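Local coordinates for CCHC-type domain-containing protein (Trypanosoma brucei brucei, PDB 7C45) that binds RNA and probably trims guide RNAs from the 3' end as an RNase D-type exonuclease built on an RNase H-like fold, at residues 26-34 against 62-73. Numbering follows the deposited sequence.
Sequences KEAVTSLQG and ACSDAKPVVFLF
The methyl of Ala28 sits over the centre of the Phe71 ring: CB is 3.7 Å from the ring centroid and 10° off the normal, a CH-pi contact. Val69 CG1 covers the opposite face nearer the rim, so the flat ring is held between two aliphatic groups. Ser31 OG lies in the ring plane at the edge, 3.8 Å from Phe71 CE2, and Leu32 CD2 comes to the edge near Phe71 CD2. Branching at CG, with chi2 at 169°, points the two methyls of Leu32 to different partners, so one leucine touches both rings. Its CD1 reaches the edge of the other ring, 3.8 Å from Phe73 CZ, while Leu32 CD2 also packs against Ser64 CB at 3.7 Å. Ala28 CB meets Phe73 CE1 obliquely, at 3.7 Å; so small a residue lets the helix settle onto both rings.

Nearer the hairpin turn the contact becomes polar. A chi1 of 174° swings the short Ser31 hydroxyl out from the helix, toward Ser64, and one water bridges them at 2.8 Å from Ser31 OG and 2.6 Å from Ser64 OG. Ser31 OG also lies 3.5 Å from Lys67 CB. Ser64 OG accepts from Ala66 N in an ST turn at the start of the type I turn from Ser64 to Lys67. Ala66 CB fits close to Ser31 O, a place suited to a short side chain.

Helix 22-33 thus packs on one face of the exonuclease sheet, at the hairpin of strands 57-64 and 70-74, with Val19 beside both phenylalanines and helix 80-92 flanking Leu32. No direct hydrogen bond joins the two segments, so their association rests on apolar packing and the serine-water-serine bridge.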
loop_
_atom_site.group_PDB
_atom_site.type_symbol
_atom_site.label_atom_id
_atom_site.label_comp_id
_atom_site.label_asym_id
_atom_site.label_seq_id
_atom_site.Cartn_x
_atom_site.Cartn_y
_atom_site.Cartn_z
ATOM N N LYS A 26 -21.061 -11.544 -8.732
ATOM C CA LYS A 26 -21.249 -11.167 -10.130
ATOM C C LYS A 26 -21.353 -9.661 -10.275
ATOM O O LYS A 26 -20.746 -9.074 -11.175
ATOM C CB LYS A 26 -22.507 -11.825 -10.691
ATOM C CG LYS A 26 -22.624 -13.286 -10.382
ATOM C CD LYS A 26 -21.729 -14.100 -11.262
ATOM C CE LYS A 26 -22.475 -14.443 -12.525
ATOM N NZ LYS A 26 -21.610 -15.004 -13.603
ATOM N N GLU A 27 -22.116 -9.030 -9.391
ATOM C CA GLU A 27 -22.293 -7.586 -9.444
ATOM C C GLU A 27 -20.972 -6.871 -9.202
ATOM O O GLU A 27 -20.662 -5.887 -9.876
ATOM C CB GLU A 27 -23.329 -7.167 -8.408
ATOM C CG GLU A 27 -23.668 -5.705 -8.384
ATOM N N ALA A 28 -20.192 -7.349 -8.232
ATOM C CA ALA A 28 -18.935 -6.680 -7.908
ATOM C C ALA A 28 -17.948 -6.795 -9.060
ATOM O O ALA A 28 -17.253 -5.831 -9.386
ATOM C CB ALA A 28 -18.332 -7.278 -6.633
ATOM N N VAL A 29 -17.862 -7.981 -9.667
ATOM C CA VAL A 29 -17.012 -8.181 -10.836
ATOM C C VAL A 29 -17.407 -7.237 -11.970
ATOM O O VAL A 29 -16.550 -6.598 -12.588
ATOM C CB VAL A 29 -17.075 -9.649 -11.288
ATOM C CG1 VAL A 29 -16.475 -9.802 -12.647
ATOM C CG2 VAL A 29 -16.340 -10.528 -10.271
ATOM N N THR A 30 -18.705 -7.157 -12.278
ATOM C CA THR A 30 -19.130 -6.226 -13.327
ATOM C C THR A 30 -18.692 -4.789 -13.018
ATOM O O THR A 30 -18.256 -4.066 -13.916
ATOM C CB THR A 30 -20.640 -6.296 -13.531
ATOM O OG1 THR A 30 -21.020 -7.632 -13.834
ATOM C CG2 THR A 30 -21.052 -5.401 -14.681
ATOM N N SER A 31 -18.781 -4.357 -11.761
ATOM C CA SER A 31 -18.321 -3.008 -11.418
ATOM C C SER A 31 -16.830 -2.850 -11.669
ATOM O O SER A 31 -16.390 -1.918 -12.353
ATOM C CB SER A 31 -18.632 -2.702 -9.964
ATOM O OG SER A 31 -18.063 -1.461 -9.590
ATOM N N LEU A 32 -16.029 -3.765 -11.125
ATOM C CA LEU A 32 -14.588 -3.639 -11.274
ATOM C C LEU A 32 -14.162 -3.757 -12.727
ATOM O O LEU A 32 -13.128 -3.204 -13.111
ATOM C CB LEU A 32 -13.880 -4.700 -10.435
ATOM C CG LEU A 32 -14.070 -4.617 -8.946
ATOM C CD1 LEU A 32 -13.535 -5.901 -8.306
ATOM C CD2 LEU A 32 -13.381 -3.380 -8.375
ATOM N N GLN A 33 -14.951 -4.458 -13.549
ATOM C CA GLN A 33 -14.634 -4.578 -14.970
ATOM C C GLN A 33 -14.592 -3.238 -15.682
ATOM O O GLN A 33 -13.923 -3.111 -16.715
ATOM C CB GLN A 33 -15.647 -5.480 -15.661
ATOM C CG GLN A 33 -15.294 -6.920 -15.508
ATOM C CD GLN A 33 -16.304 -7.837 -16.129
ATOM O OE1 GLN A 33 -17.448 -7.467 -16.358
ATOM N NE2 GLN A 33 -15.885 -9.065 -16.388
ATOM N N GLY A 34 -15.327 -2.249 -15.198
ATOM C CA GLY A 34 -15.281 -0.916 -15.769
ATOM C C GLY A 34 -14.254 0.020 -15.161
ATOM O O GLY A 34 -14.273 1.216 -15.451
ATOM N N ALA A 62 -11.235 -4.513 -2.367
ATOM C CA ALA A 62 -11.033 -3.806 -3.625
ATOM C C ALA A 62 -11.773 -2.480 -3.601
ATOM O O ALA A 62 -12.916 -2.399 -3.144
ATOM C CB ALA A 62 -11.512 -4.608 -4.830
ATOM N N CYS A 63 -11.130 -1.458 -4.135
ATOM C CA CYS A 63 -11.768 -0.151 -4.252
ATOM C C CYS A 63 -11.276 0.461 -5.550
ATOM O O CYS A 63 -10.065 0.630 -5.712
ATOM C CB CYS A 63 -11.419 0.721 -3.056
ATOM S SG CYS A 63 -12.306 2.308 -3.028
ATOM N N SER A 64 -12.197 0.755 -6.471
ATOM C CA SER A 64 -11.837 1.183 -7.815
ATOM C C SER A 64 -12.406 2.563 -8.118
ATOM O O SER A 64 -13.227 3.104 -7.381
ATOM C CB SER A 64 -12.326 0.183 -8.865
ATOM O OG SER A 64 -13.608 0.547 -9.356
ATOM N N ASP A 65 -11.943 3.130 -9.223
ATOM C CA ASP A 65 -12.489 4.396 -9.697
ATOM C C ASP A 65 -13.845 4.237 -10.387
ATOM O O ASP A 65 -14.415 5.238 -10.815
ATOM C CB ASP A 65 -11.488 5.072 -10.639
ATOM C CG ASP A 65 -11.189 4.234 -11.871
ATOM O OD1 ASP A 65 -11.274 3.004 -11.797
ATOM O OD2 ASP A 65 -10.885 4.813 -12.931
ATOM N N ALA A 66 -14.387 3.019 -10.494
ATOM C CA ALA A 66 -15.670 2.807 -11.165
ATOM C C ALA A 66 -16.876 2.928 -10.232
ATOM O O ALA A 66 -18.016 2.938 -10.720
ATOM C CB ALA A 66 -15.696 1.418 -11.841
ATOM N N LYS A 67 -16.666 3.035 -8.910
ATOM C CA LYS A 67 -17.808 3.021 -8.012
ATOM C C LYS A 67 -17.373 3.429 -6.610
ATOM O O LYS A 67 -16.302 3.014 -6.152
ATOM C CB LYS A 67 -18.461 1.637 -8.022
ATOM C CG LYS A 67 -19.748 1.560 -7.242
ATOM C CD LYS A 67 -20.301 0.164 -7.176
ATOM C CE LYS A 67 -21.815 0.196 -7.173
ATOM N NZ LYS A 67 -22.348 1.076 -8.257
ATOM N N PRO A 68 -18.152 4.249 -5.908
ATOM C CA PRO A 68 -17.754 4.748 -4.576
ATOM C C PRO A 68 -18.080 3.763 -3.468
ATOM O O PRO A 68 -18.888 4.036 -2.571
ATOM C CB PRO A 68 -18.589 6.034 -4.453
ATOM C CG PRO A 68 -19.825 5.705 -5.198
ATOM C CD PRO A 68 -19.371 4.923 -6.390
ATOM N N VAL A 69 -17.431 2.596 -3.516
ATOM C CA VAL A 69 -17.685 1.525 -2.563
ATOM C C VAL A 69 -16.382 0.764 -2.353
ATOM O O VAL A 69 -15.524 0.728 -3.233
ATOM C CB VAL A 69 -18.799 0.559 -3.058
ATOM C CG1 VAL A 69 -18.299 -0.312 -4.180
ATOM C CG2 VAL A 69 -19.336 -0.311 -1.928
ATOM N N VAL A 70 -16.256 0.125 -1.197
ATOM C CA VAL A 70 -15.176 -0.827 -0.937
ATOM C C VAL A 70 -15.786 -2.223 -0.943
ATOM O O VAL A 70 -16.679 -2.512 -0.139
ATOM C CB VAL A 70 -14.481 -0.538 0.404
ATOM C CG1 VAL A 70 -13.459 -1.639 0.743
ATOM C CG2 VAL A 70 -13.840 0.842 0.373
ATOM N N PHE A 71 -15.354 -3.067 -1.870
ATOM C CA PHE A 71 -15.854 -4.441 -1.885
ATOM C C PHE A 71 -15.009 -5.261 -0.926
ATOM O O PHE A 71 -13.782 -5.225 -1.008
ATOM C CB PHE A 71 -15.787 -5.047 -3.282
ATOM C CG PHE A 71 -16.745 -4.424 -4.285
ATOM C CD1 PHE A 71 -18.108 -4.471 -4.078
ATOM C CD2 PHE A 71 -16.252 -3.850 -5.464
ATOM C CE1 PHE A 71 -18.979 -3.929 -5.008
ATOM C CE2 PHE A 71 -17.108 -3.295 -6.399
ATOM C CZ PHE A 71 -18.471 -3.343 -6.182
ATOM N N LEU A 72 -15.652 -5.991 -0.021
ATOM C CA LEU A 72 -14.947 -6.928 0.846
ATOM C C LEU A 72 -15.304 -8.325 0.357
ATOM O O LEU A 72 -16.387 -8.834 0.654
ATOM C CB LEU A 72 -15.320 -6.741 2.309
ATOM C CG LEU A 72 -15.101 -5.334 2.864
ATOM C CD1 LEU A 72 -15.642 -5.265 4.267
ATOM C CD2 LEU A 72 -13.608 -5.002 2.833
ATOM N N PHE A 73 -14.408 -8.932 -0.399
ATOM C CA PHE A 73 -14.682 -10.250 -0.951
ATOM C C PHE A 73 -14.440 -11.282 0.135
ATOM O O PHE A 73 -13.313 -11.437 0.601
ATOM C CB PHE A 73 -13.801 -10.535 -2.157
ATOM C CG PHE A 73 -14.153 -9.723 -3.364
ATOM C CD1 PHE A 73 -15.219 -10.093 -4.165
ATOM C CD2 PHE A 73 -13.421 -8.597 -3.698
ATOM C CE1 PHE A 73 -15.551 -9.358 -5.281
ATOM C CE2 PHE A 73 -13.739 -7.857 -4.832
ATOM C CZ PHE A 73 -14.800 -8.247 -5.626
HETATM O O HOH W 1 -15.659 -0.827 -8.405
#